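Myosin-I heavy chain (Dictyostelium discoideum, PDB 5EJY) works as an actin-based ATPase motor in early phagocytosis and in adhesion, the chain here being the first MyTH4-FERM unit (MF1) of its tail. Local coordinates at residues Glu9-Tyr14 with Tyr149-Ile154; Gln108-Ser113 with Lys144-Tyr149; Leu460-Lys465 with Lys486-Ile491; Ser466-Ile469 with Ser475-Gln478. All blocks are in the same frame, centred on the assembly; numbering follows the deposited sequence.

Contact 1: Glu9-Tyr14 with Tyr149-Ile154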
loop_
_atom_site.group_PDB
_atom_site.type_symbol
_atom_site.label_atom_id
_atom_site.label_comp_id
_atom_site.label_asym_id
_atom_site.label_seq_id
_atom_site.Cartn_x
_atom_site.Cartn_y
_atom_site.Cartn_z
ATOM N N GLU A 9 16.115 24.869 21.203
ATOM C CA GLU A 9 16.753 25.228 22.467
ATOM C C GLU A 9 17.408 24.032 23.142
ATOM O O GLU A 9 18.201 24.191 24.074
ATOM C CB GLU A 9 15.726 25.846 23.416
ATOM C CG GLU A 9 14.583 24.904 23.751
ATOM C CD GLU A 9 13.690 25.442 24.845
ATOM O OE1 GLU A 9 13.952 26.567 25.329
ATOM O OE2 GLU A 9 12.728 24.736 25.222
ATOM N N GLU A 10 17.065 22.834 22.677
ATOM C CA GLU A 10 17.612 21.602 23.236
ATOM C C GLU A 10 18.771 21.100 22.400
ATOM O O GLU A 10 19.431 20.135 22.771
ATOM C CB GLU A 10 16.560 20.501 23.264
ATOM C CG GLU A 10 15.355 20.733 24.144
ATOM C CD GLU A 10 14.385 19.570 24.044
ATOM O OE1 GLU A 10 13.526 19.587 23.130
ATOM O OE2 GLU A 10 14.503 18.622 24.854
ATOM N N ILE A 11 19.002 21.736 21.259
ATOM C CA ILE A 11 20.086 21.327 20.376
ATOM C C ILE A 11 21.424 21.336 21.102
ATOM O O ILE A 11 22.262 20.461 20.890
ATOM C CB ILE A 11 20.208 22.261 19.158
ATOM C CG1 ILE A 11 19.037 22.061 18.201
ATOM C CG2 ILE A 11 21.513 22.012 18.439
ATOM C CD1 ILE A 11 19.009 23.083 17.086
ATOM N N SER A 12 21.631 22.345 21.948
ATOM C CA SER A 12 22.902 22.501 22.640
ATOM C C SER A 12 23.067 21.495 23.783
ATOM O O SER A 12 24.180 21.209 24.198
ATOM C CB SER A 12 23.081 23.949 23.139
ATOM O OG SER A 12 22.048 24.328 24.031
ATOM N N LEU A 13 21.959 20.958 24.278
ATOM C CA LEU A 13 21.997 19.989 25.371
ATOM C C LEU A 13 22.381 18.575 24.930
ATOM O O LEU A 13 22.889 17.781 25.725
ATOM C CB LEU A 13 20.648 19.950 26.083
ATOM C CG LEU A 13 20.388 21.179 26.956
ATOM C CD1 LEU A 13 18.920 21.256 27.367
ATOM C CD2 LEU A 13 21.309 21.137 28.177
ATOM N N TYR A 14 22.135 18.261 23.663
ATOM C CA TYR A 14 22.392 16.919 23.163
ATOM C C TYR A 14 23.531 16.927 22.164
ATOM O O TYR A 14 23.330 17.084 20.961
ATOM C CB TYR A 14 21.119 16.323 22.551
ATOM C CG TYR A 14 20.042 16.072 23.577
ATOM C CD1 TYR A 14 19.991 14.872 24.270
ATOM C CD2 TYR A 14 19.086 17.034 23.861
ATOM C CE1 TYR A 14 19.014 14.633 25.210
ATOM C CE2 TYR A 14 18.104 16.804 24.801
ATOM C CZ TYR A 14 18.075 15.601 25.475
ATOM O OH TYR A 14 17.107 15.354 26.416
ATOM N N TYR A 149 22.034 16.840 15.661
ATOM C CA TYR A 149 22.998 16.842 14.577
ATOM C C TYR A 149 22.359 17.301 13.261
ATOM O O TYR A 149 22.954 18.079 12.510
ATOM C CB TYR A 149 23.615 15.449 14.430
ATOM C CG TYR A 149 24.704 15.378 13.395
ATOM C CD1 TYR A 149 25.921 16.019 13.601
ATOM C CD2 TYR A 149 24.527 14.669 12.222
ATOM C CE1 TYR A 149 26.928 15.954 12.663
ATOM C CE2 TYR A 149 25.520 14.594 11.273
ATOM C CZ TYR A 149 26.728 15.248 11.503
ATOM O OH TYR A 149 27.731 15.199 10.575
ATOM N N LEU A 150 21.146 16.817 12.990
ATOM C CA LEU A 150 20.405 17.214 11.791
ATOM C C LEU A 150 20.115 18.720 11.785
ATOM O O LEU A 150 20.358 19.402 10.808
ATOM C CB LEU A 150 19.070 16.452 11.710
ATOM C CG LEU A 150 19.134 14.961 11.362
ATOM C CD1 LEU A 150 17.733 14.355 11.343
ATOM C CD2 LEU A 150 19.811 14.782 10.020
ATOM N N LYS A 151 19.549 19.212 12.874
ATOM C CA LYS A 151 19.113 20.602 12.917
ATOM C C LYS A 151 20.313 21.540 12.829
ATOM O O LYS A 151 20.279 22.548 12.113
ATOM C CB LYS A 151 18.290 20.870 14.177
ATOM C CG LYS A 151 17.056 20.006 14.286
ATOM C CD LYS A 151 16.048 20.551 15.281
ATOM C CE LYS A 151 15.235 21.690 14.676
ATOM N NZ LYS A 151 14.160 22.139 15.613
ATOM N N THR A 152 21.383 21.204 13.539
ATOM C CA THR A 152 22.610 21.993 13.432
ATOM C C THR A 152 23.065 22.042 11.983
ATOM O O THR A 152 23.477 23.090 11.472
ATOM C CB THR A 152 23.744 21.416 14.296
ATOM O OG1 THR A 152 23.369 21.479 15.678
ATOM C CG2 THR A 152 25.031 22.207 14.085
ATOM N N THR A 153 22.987 20.905 11.304
ATOM C CA THR A 153 23.408 20.852 9.910
ATOM C C THR A 153 22.512 21.726 9.029
ATOM O O THR A 153 22.992 22.422 8.129
ATOM C CB THR A 153 23.381 19.421 9.380
ATOM O OG1 THR A 153 24.312 18.621 10.124
ATOM C CG2 THR A 153 23.748 19.395 7.914
ATOM N N ILE A 154 21.210 21.681 9.297
ATOM C CA ILE A 154 20.239 22.450 8.527
ATOM C C ILE A 154 20.374 23.961 8.777
ATOM O O ILE A 154 20.204 24.775 7.870
ATOM C CB ILE A 154 18.797 22.029 8.876
ATOM C CG1 ILE A 154 18.530 20.573 8.442
ATOM C CG2 ILE A 154 17.800 22.976 8.213
ATOM C CD1 ILE A 154 17.320 19.938 9.138
#
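I11 lies across the flank of helix 143-155, where one side chain meets two neighbouring helical residues with two different branches. Its CB points toward the helix, and with CG1 beside the backbone N (chi1 -71°) and CD1 extended beyond it, the long branch runs on to K151. There I11 CD1 comes to 3.7 Å from K151 CB, the two side chains crossing at about a right angle. The short branch, anti to the backbone N, goes to the next residue, and I11 CG2 stands 3.4 Å from T152 OG1. That hydroxyl lies beside its own backbone N (chi1 -63°), a setting from which it hydrogen-bonds to A148 O, one turn back in the helix; I11 therefore touches an oxygen that already has a polar partner.

Only the root of K151 serves the isoleucine. Its chain bends at chi3 (79°), and NZ forms a salt bridge with D8 OD1 and hydrogen bonds with Q4 OE1 and L6 O, gripping the N-terminal segment just ahead of E9. At the far end of 9-14, the Y14 ring meets Y145 of the same helix edge-to-face.

Across 9-14 and 149-154 themselves the contact is van der Waals in nature. The polar ends of K151 and T152 have their partners elsewhere, so I11 adds only apolar, undirected packing here; the directed bonds to the N-terminal segment, one of them a salt bridge, come from K151 NZ.

Contact 2: Gln108-Ser113 with Lys144-Tyr149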
loop_
_atom_site.group_PDB
_atom_site.type_symbol
_atom_site.label_atom_id
_atom_site.label_comp_id
_atom_site.label_asym_id
_atom_site.label_seq_id
_atom_site.Cartn_x
_atom_site.Cartn_y
_atom_site.Cartn_z
ATOM N N GLN A 108 27.794 5.375 12.649
ATOM C CA GLN A 108 28.725 5.290 11.526
ATOM C C GLN A 108 28.493 6.405 10.516
ATOM O O GLN A 108 29.447 6.926 9.930
ATOM C CB GLN A 108 28.633 3.936 10.823
ATOM C CG GLN A 108 29.092 2.762 11.675
ATOM C CD GLN A 108 29.090 1.448 10.904
ATOM O OE1 GLN A 108 29.088 1.434 9.670
ATOM N NE2 GLN A 108 29.096 0.339 11.630
ATOM N N LEU A 109 27.230 6.767 10.298
ATOM C CA LEU A 109 26.914 7.826 9.329
ATOM C C LEU A 109 27.232 9.222 9.879
ATOM O O LEU A 109 27.689 10.106 9.146
ATOM C CB LEU A 109 25.447 7.744 8.887
ATOM C CG LEU A 109 25.067 6.382 8.299
ATOM C CD1 LEU A 109 23.572 6.298 7.972
ATOM C CD2 LEU A 109 25.921 6.064 7.066
ATOM N N ILE A 110 26.966 9.424 11.164
ATOM C CA ILE A 110 27.369 10.670 11.819
ATOM C C ILE A 110 28.878 10.820 11.700
ATOM O O ILE A 110 29.382 11.858 11.258
ATOM C CB ILE A 110 26.969 10.677 13.296
ATOM C CG1 ILE A 110 25.444 10.667 13.421
ATOM C CG2 ILE A 110 27.571 11.902 14.021
ATOM C CD1 ILE A 110 24.938 10.279 14.790
ATOM N N LYS A 111 29.589 9.761 12.074
ATOM C CA LYS A 111 31.050 9.717 11.998
ATOM C C LYS A 111 31.582 10.067 10.607
ATOM O O LYS A 111 32.448 10.939 10.463
ATOM C CB LYS A 111 31.554 8.328 12.433
ATOM C CG LYS A 111 32.978 7.992 12.009
ATOM C CD LYS A 111 33.353 6.550 12.405
ATOM C CE LYS A 111 34.680 6.141 11.776
ATOM N NZ LYS A 111 35.807 6.960 12.338
ATOM N N GLN A 112 31.072 9.391 9.581
ATOM C CA GLN A 112 31.608 9.573 8.237
ATOM C C GLN A 112 31.238 10.918 7.621
ATOM O O GLN A 112 31.796 11.303 6.592
ATOM C CB GLN A 112 31.170 8.441 7.303
ATOM C CG GLN A 112 31.841 7.097 7.594
ATOM C CD GLN A 112 33.361 7.156 7.452
ATOM O OE1 GLN A 112 34.071 7.499 8.394
ATOM N NE2 GLN A 112 33.857 6.811 6.274
ATOM N N SER A 113 30.285 11.616 8.229
ATOM C CA SER A 113 29.923 12.944 7.748
ATOM C C SER A 113 30.548 14.037 8.627
ATOM O O SER A 113 30.229 15.215 8.481
ATOM C CB SER A 113 28.399 13.114 7.680
ATOM O OG SER A 113 27.820 13.041 8.975
ATOM N N LYS A 144 17.726 11.902 20.150
ATOM C CA LYS A 144 17.881 13.334 20.425
ATOM C C LYS A 144 19.242 13.865 19.970
ATOM O O LYS A 144 19.347 14.983 19.472
ATOM C CB LYS A 144 17.653 13.632 21.903
ATOM C CG LYS A 144 16.287 13.205 22.403
ATOM C CD LYS A 144 15.404 14.394 22.734
ATOM C CE LYS A 144 14.347 14.020 23.770
ATOM N NZ LYS A 144 13.414 15.145 24.058
ATOM N N TYR A 145 20.285 13.059 20.135
ATOM C CA TYR A 145 21.609 13.456 19.685
ATOM C C TYR A 145 21.632 13.549 18.174
ATOM O O TYR A 145 22.230 14.460 17.608
ATOM C CB TYR A 145 22.664 12.455 20.158
ATOM C CG TYR A 145 22.789 12.387 21.658
ATOM C CD1 TYR A 145 23.591 13.300 22.352
ATOM C CD2 TYR A 145 22.109 11.427 22.386
ATOM C CE1 TYR A 145 23.705 13.234 23.736
ATOM C CE2 TYR A 145 22.215 11.362 23.764
ATOM C CZ TYR A 145 23.016 12.269 24.430
ATOM O OH TYR A 145 23.123 12.202 25.800
ATOM N N PHE A 146 20.975 12.602 17.512
ATOM C CA PHE A 146 20.982 12.594 16.063
ATOM C C PHE A 146 20.132 13.739 15.551
ATOM O O PHE A 146 20.485 14.397 14.583
ATOM C CB PHE A 146 20.492 11.247 15.481
ATOM C CG PHE A 146 20.447 11.250 13.990
ATOM C CD1 PHE A 146 21.618 11.304 13.254
ATOM C CD2 PHE A 146 19.238 11.264 13.320
ATOM C CE1 PHE A 146 21.581 11.346 11.860
ATOM C CE2 PHE A 146 19.200 11.316 11.923
ATOM C CZ PHE A 146 20.368 11.345 11.201
ATOM N N ALA A 147 19.009 13.984 16.213
ATOM C CA ALA A 147 18.154 15.097 15.812
ATOM C C ALA A 147 18.882 16.435 15.964
ATOM O O ALA A 147 18.723 17.343 15.145
ATOM C CB ALA A 147 16.871 15.091 16.626
ATOM N N ALA A 148 19.679 16.560 17.020
ATOM C CA ALA A 148 20.455 17.794 17.208
ATOM C C ALA A 148 21.440 17.954 16.060
ATOM O O ALA A 148 21.651 19.051 15.522
ATOM C CB ALA A 148 21.176 17.767 18.555
ATOM N N TYR A 149 22.034 16.840 15.661
ATOM C CA TYR A 149 22.998 16.842 14.577
ATOM C C TYR A 149 22.359 17.301 13.261
ATOM O O TYR A 149 22.954 18.079 12.510
ATOM C CB TYR A 149 23.615 15.449 14.430
ATOM C CG TYR A 149 24.704 15.378 13.395
ATOM C CD1 TYR A 149 25.921 16.019 13.601
ATOM C CD2 TYR A 149 24.527 14.669 12.222
ATOM C CE1 TYR A 149 26.928 15.954 12.663
ATOM C CE2 TYR A 149 25.520 14.594 11.273
ATOM C CZ TYR A 149 26.728 15.248 11.503
ATOM O OH TYR A 149 27.731 15.199 10.575
HETATM O O HOH W 1 29.418 17.303 10.674
#
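I110 and S113, at the end of helix 102-112, meet F146 and Y149, which stand one turn apart on helix 143-155. The apolar part is carried by the two branches of I110. The long branch reaches the edge of the phenylalanine ring, with I110 CD1 3.8 Å from F146 CD1 and CG1 nearly in the plane of that ring. The short branch makes a CH-pi contact: I110 CG2 sits 4.2 Å above the centroid of the Y149 ring, only 6° off its normal. In both aromatic residues CG is anti to the backbone N (chi1 178° for F146, -176° for Y149), which swings the rings out from the helix toward 108-113.

The polar part gathers at the far end of the tyrosine. Y149 OH and S113 OG are hydrogen-bonded at 2.7 Å, the serine oxygen lying at the ring edge. S113 OG also lies 2.9 Å from L109 O and 3.0 Å from I110 O, alternative acceptors for its proton in the last turn of the helix. A water, 2.7 Å from Y149 OH, donates to S113 O and closes a second path between the same two residues. With a phenylalanine in its place, the ring could still lie under I110, but S113 OG and the water would probably both lose their phenolic partner.

L109 and F146 also touch helix 119-133, so the contact belongs to the helical core of the MyTH4 domain, an all-helical bundle in which helix 143-155 packs against the C-terminal end of helix 102-112.

Contact 3: Leu460-Lys465 with Lys486-Ile491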
loop_
_atom_site.group_PDB
_atom_site.type_symbol
_atom_site.label_atom_id
_atom_site.label_comp_id
_atom_site.label_asym_id
_atom_site.label_seq_id
_atom_site.Cartn_x
_atom_site.Cartn_y
_atom_site.Cartn_z
ATOM N N LEU A 460 -12.059 -11.448 17.819
ATOM C CA LEU A 460 -12.450 -12.098 16.581
ATOM C C LEU A 460 -11.352 -13.092 16.184
ATOM O O LEU A 460 -10.191 -12.712 16.025
ATOM C CB LEU A 460 -12.640 -11.055 15.477
ATOM C CG LEU A 460 -12.932 -11.608 14.078
ATOM C CD1 LEU A 460 -14.285 -12.324 14.065
ATOM C CD2 LEU A 460 -12.888 -10.495 13.019
ATOM N N LYS A 461 -11.726 -14.355 16.014
ATOM C CA LYS A 461 -10.772 -15.413 15.696
ATOM C C LYS A 461 -10.488 -15.488 14.197
ATOM O O LYS A 461 -11.403 -15.607 13.391
ATOM C CB LYS A 461 -11.307 -16.758 16.196
ATOM C CG LYS A 461 -10.393 -17.948 15.964
ATOM C CD LYS A 461 -11.042 -19.216 16.545
ATOM C CE LYS A 461 -10.150 -20.434 16.392
ATOM N NZ LYS A 461 -10.740 -21.613 17.096
ATOM N N SER A 462 -9.214 -15.402 13.830
ATOM C CA SER A 462 -8.804 -15.561 12.438
ATOM C C SER A 462 -7.413 -16.177 12.382
ATOM O O SER A 462 -6.703 -16.198 13.383
ATOM C CB SER A 462 -8.803 -14.216 11.703
ATOM O OG SER A 462 -7.843 -13.317 12.258
ATOM N N ASP A 463 -7.036 -16.694 11.217
ATOM C CA ASP A 463 -5.671 -17.163 11.017
ATOM C C ASP A 463 -5.172 -16.720 9.646
ATOM O O ASP A 463 -5.680 -15.745 9.092
ATOM C CB ASP A 463 -5.535 -18.682 11.243
ATOM C CG ASP A 463 -6.456 -19.505 10.365
ATOM O OD1 ASP A 463 -6.881 -19.036 9.293
ATOM O OD2 ASP A 463 -6.740 -20.658 10.743
ATOM N N ASP A 464 -4.179 -17.417 9.103
ATOM C CA ASP A 464 -3.600 -17.019 7.821
ATOM C C ASP A 464 -4.574 -17.187 6.670
ATOM O O ASP A 464 -4.450 -16.519 5.638
ATOM C CB ASP A 464 -2.341 -17.840 7.535
ATOM C CG ASP A 464 -1.216 -17.517 8.490
ATOM O OD1 ASP A 464 -1.156 -16.351 8.934
ATOM O OD2 ASP A 464 -0.404 -18.419 8.804
ATOM N N LYS A 465 -5.542 -18.084 6.844
ATOM C CA LYS A 465 -6.396 -18.494 5.734
ATOM C C LYS A 465 -7.899 -18.385 5.981
ATOM O O LYS A 465 -8.690 -18.657 5.088
ATOM C CB LYS A 465 -6.062 -19.932 5.333
ATOM C CG LYS A 465 -4.671 -20.086 4.728
ATOM C CD LYS A 465 -4.398 -21.522 4.320
ATOM C CE LYS A 465 -5.308 -21.960 3.186
ATOM N NZ LYS A 465 -5.072 -23.380 2.804
ATOM N N LYS A 486 -8.882 -8.429 4.529
ATOM C CA LYS A 486 -10.061 -7.724 4.046
ATOM C C LYS A 486 -11.287 -8.115 4.866
ATOM O O LYS A 486 -12.040 -7.255 5.324
ATOM C CB LYS A 486 -10.315 -8.014 2.561
ATOM C CG LYS A 486 -11.487 -7.236 1.979
ATOM C CD LYS A 486 -11.761 -7.589 0.517
ATOM C CE LYS A 486 -12.959 -6.786 -0.034
ATOM N NZ LYS A 486 -13.329 -7.100 -1.460
ATOM N N LEU A 487 -11.479 -9.418 5.053
ATOM C CA LEU A 487 -12.648 -9.895 5.793
ATOM C C LEU A 487 -12.623 -9.410 7.249
ATOM O O LEU A 487 -13.614 -8.884 7.745
ATOM C CB LEU A 487 -12.735 -11.421 5.724
ATOM C CG LEU A 487 -13.960 -12.038 6.408
ATOM C CD1 LEU A 487 -15.231 -11.342 5.932
ATOM C CD2 LEU A 487 -14.010 -13.523 6.105
ATOM N N VAL A 488 -11.492 -9.582 7.931
ATOM C CA VAL A 488 -11.350 -9.109 9.309
ATOM C C VAL A 488 -11.612 -7.604 9.423
ATOM O O VAL A 488 -12.368 -7.157 10.293
ATOM C CB VAL A 488 -9.944 -9.422 9.883
ATOM C CG1 VAL A 488 -9.716 -8.687 11.222
ATOM C CG2 VAL A 488 -9.750 -10.935 10.053
ATOM N N SER A 489 -10.985 -6.812 8.554
ATOM C CA SER A 489 -11.143 -5.362 8.655
ATOM C C SER A 489 -12.561 -4.913 8.310
ATOM O O SER A 489 -13.061 -3.952 8.879
ATOM C CB SER A 489 -10.094 -4.609 7.803
ATOM O OG SER A 489 -10.298 -4.847 6.425
ATOM N N LEU A 490 -13.220 -5.609 7.389
ATOM C CA LEU A 490 -14.607 -5.272 7.077
ATOM C C LEU A 490 -15.475 -5.497 8.310
ATOM O O LEU A 490 -16.311 -4.670 8.656
ATOM C CB LEU A 490 -15.134 -6.130 5.929
ATOM C CG LEU A 490 -14.638 -5.785 4.526
ATOM C CD1 LEU A 490 -15.124 -6.836 3.522
ATOM C CD2 LEU A 490 -15.118 -4.382 4.137
ATOM N N ILE A 491 -15.277 -6.626 8.982
ATOM C CA ILE A 491 -16.084 -6.901 10.163
ATOM C C ILE A 491 -15.848 -5.820 11.214
ATOM O O ILE A 491 -16.798 -5.254 11.767
ATOM C CB ILE A 491 -15.808 -8.294 10.734
ATOM C CG1 ILE A 491 -16.256 -9.350 9.717
ATOM C CG2 ILE A 491 -16.549 -8.469 12.075
ATOM C CD1 ILE A 491 -15.940 -10.804 10.113
#
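L460 and S462 face V488 and I491 where the last helix of the FERM module, 484-499, packs against the beta framework of its third lobe, a PH/PTB-like domain in FERM proteins generally. The strand is short and weakly bonded, about 461-462; S462 on it and L460 just before it point toward the helix, while K461 between them points away.

L460 has the largest share of the buried surface. Its CG is anti to the backbone N (chi1 175°), which lowers the branched end onto the helix, and a single methyl serves two partners: L460 CD2 lies 4.1 Å from V488 CG1 and 4.2 Å from I491 CD1. The leucine and valine side chains lie alongside each other, pointing opposite ways. The second valine methyl turns to the serine, V488 CG2 being 3.8 Å from S462 OG and equally far from S462 CB, so V488 serves L460 and S462 with one branch each. V467 of the next strand touches L460, L487 and V488 and continues this apolar layer.

Past the strand the chain turns back at once. D463 OD1 accepts from K465 N at 2.9 Å, closing an Asx turn, with the donor coming from above the carboxylate plane; the same oxygen is hydrogen-bonded to S466 OG, where strand 466-470 begins.

The helix also packs on the four-stranded sheet, L487, L490 and I491 touching strands 426-432 and 410-415. A C-terminal helix packed on two antiparallel sheets is consistent with the PH/PTB-like fold, whose beta sandwich is capped by such a helix.

Contact 4: Ser466-Ile469 with Ser475-Gln478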
loop_
_atom_site.group_PDB
_atom_site.type_symbol
_atom_site.label_atom_id
_atom_site.label_comp_id
_atom_site.label_asym_id
_atom_site.label_seq_id
_atom_site.Cartn_x
_atom_site.Cartn_y
_atom_site.Cartn_z
ATOM N N SER A 466 -8.303 -17.995 7.183
ATOM C CA SER A 466 -9.726 -18.016 7.497
ATOM C C SER A 466 -10.106 -17.002 8.555
ATOM O O SER A 466 -9.250 -16.467 9.260
ATOM C CB SER A 466 -10.122 -19.411 7.993
ATOM O OG SER A 466 -9.555 -19.651 9.275
ATOM N N VAL A 467 -11.404 -16.746 8.656
ATOM C CA VAL A 467 -11.960 -15.996 9.772
ATOM C C VAL A 467 -13.098 -16.841 10.334
ATOM O O VAL A 467 -13.917 -17.369 9.587
ATOM C CB VAL A 467 -12.511 -14.624 9.344
ATOM C CG1 VAL A 467 -13.070 -13.867 10.554
ATOM C CG2 VAL A 467 -11.408 -13.788 8.659
ATOM N N SER A 468 -13.141 -16.952 11.650
ATOM C CA SER A 468 -14.172 -17.731 12.321
ATOM C C SER A 468 -15.296 -16.830 12.815
ATOM O O SER A 468 -15.107 -15.988 13.694
ATOM C CB SER A 468 -13.547 -18.528 13.461
ATOM O OG SER A 468 -12.762 -19.571 12.910
ATOM N N ILE A 469 -16.461 -17.002 12.215
ATOM C CA ILE A 469 -17.587 -16.124 12.469
ATOM C C ILE A 469 -18.636 -16.888 13.266
ATOM O O ILE A 469 -18.933 -18.037 12.955
ATOM C CB ILE A 469 -18.181 -15.648 11.144
ATOM C CG1 ILE A 469 -17.174 -14.733 10.425
ATOM C CG2 ILE A 469 -19.497 -14.937 11.361
ATOM C CD1 ILE A 469 -17.132 -14.981 8.935
ATOM N N SER A 475 -22.652 -21.799 17.052
ATOM C CA SER A 475 -21.673 -22.579 16.302
ATOM C C SER A 475 -20.802 -21.631 15.470
ATOM O O SER A 475 -21.132 -20.456 15.320
ATOM C CB SER A 475 -22.327 -23.609 15.396
ATOM O OG SER A 475 -22.957 -22.985 14.305
ATOM N N THR A 476 -19.706 -22.160 14.938
ATOM C CA THR A 476 -18.721 -21.353 14.214
ATOM C C THR A 476 -18.686 -21.704 12.738
ATOM O O THR A 476 -18.698 -22.874 12.367
ATOM C CB THR A 476 -17.331 -21.557 14.818
ATOM O OG1 THR A 476 -17.312 -21.001 16.137
ATOM C CG2 THR A 476 -16.257 -20.889 13.968
ATOM N N LEU A 477 -18.687 -20.682 11.890
ATOM C CA LEU A 477 -18.441 -20.881 10.478
ATOM C C LEU A 477 -16.998 -20.454 10.247
ATOM O O LEU A 477 -16.661 -19.291 10.451
ATOM C CB LEU A 477 -19.377 -20.016 9.627
ATOM C CG LEU A 477 -18.989 -19.830 8.150
ATOM C CD1 LEU A 477 -18.868 -21.149 7.401
ATOM C CD2 LEU A 477 -19.980 -18.911 7.436
ATOM N N GLN A 478 -16.136 -21.398 9.882
ATOM C CA GLN A 478 -14.751 -21.050 9.597
ATOM C C GLN A 478 -14.667 -20.780 8.115
ATOM O O GLN A 478 -14.584 -21.707 7.293
ATOM C CB GLN A 478 -13.762 -22.144 10.018
ATOM C CG GLN A 478 -12.310 -21.743 9.741
ATOM C CD GLN A 478 -11.304 -22.762 10.216
ATOM O OE1 GLN A 478 -11.644 -23.917 10.454
ATOM N NE2 GLN A 478 -10.052 -22.337 10.359
#
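I469, Q478 and L477 carry most of this contact, the pairing of strands 466-470 and 476-480 in an antiparallel beta hairpin of the FERM module. I469 and L477 form a hydrogen-bonded pair: I469 N to L477 O and L477 N to I469 O both measure 2.9 Å, nearly straight at 174° and 172°. Their side chains lie on the same face of the sheet, turned to the interior, where I469 touches I491 of helix 484-499 and L477 reaches H416 and L421.

S468 and Q478, the adjoining non-hydrogen-bonded pair, lie on the opposite face. S468 CB also meets T476 CG2, at 3.6 Å. Q478 runs fully extended, with CG anti to the backbone N and chi2 177°, which carries its amide diagonally past S468 toward the start of the partner strand. On the way Q478 CG rests 3.6 Å from S466 CB. A leucine here would probably leave S466 OG without its amide donor, losing the side-chain hydrogen bond between the strands but not the backbone pairing. S466 OG is also hydrogen-bonded to D463 OD1, tying the glutamine to the preceding turn. The hydrogen bond itself is nearly straight: Q478 NE2 donates to S466 OG at 2.9 Å, with the serine oxygen almost in the amide plane.

How the contacts relate
The four contacts form two pairs at separate places in the MF1 unit. Contacts 1 and 2, with centres 10 Å apart, use successive parts of helix 143-155 and share Y149; the span of contact 2 falls within that of contact 1, and together they bring an N-terminal loop and helix 102-112 onto one helix of the MyTH4 part. Contacts 3 and 4, also 10 Å apart, follow much later, in the FERM part: contact 4 pairs two strands of a three-stranded sheet, and contact 3 sets the third against helix 484-499. Centres of contacts from different pairs are 43 to 55 Å apart, and none of these contacts bridges MyTH4 and FERM.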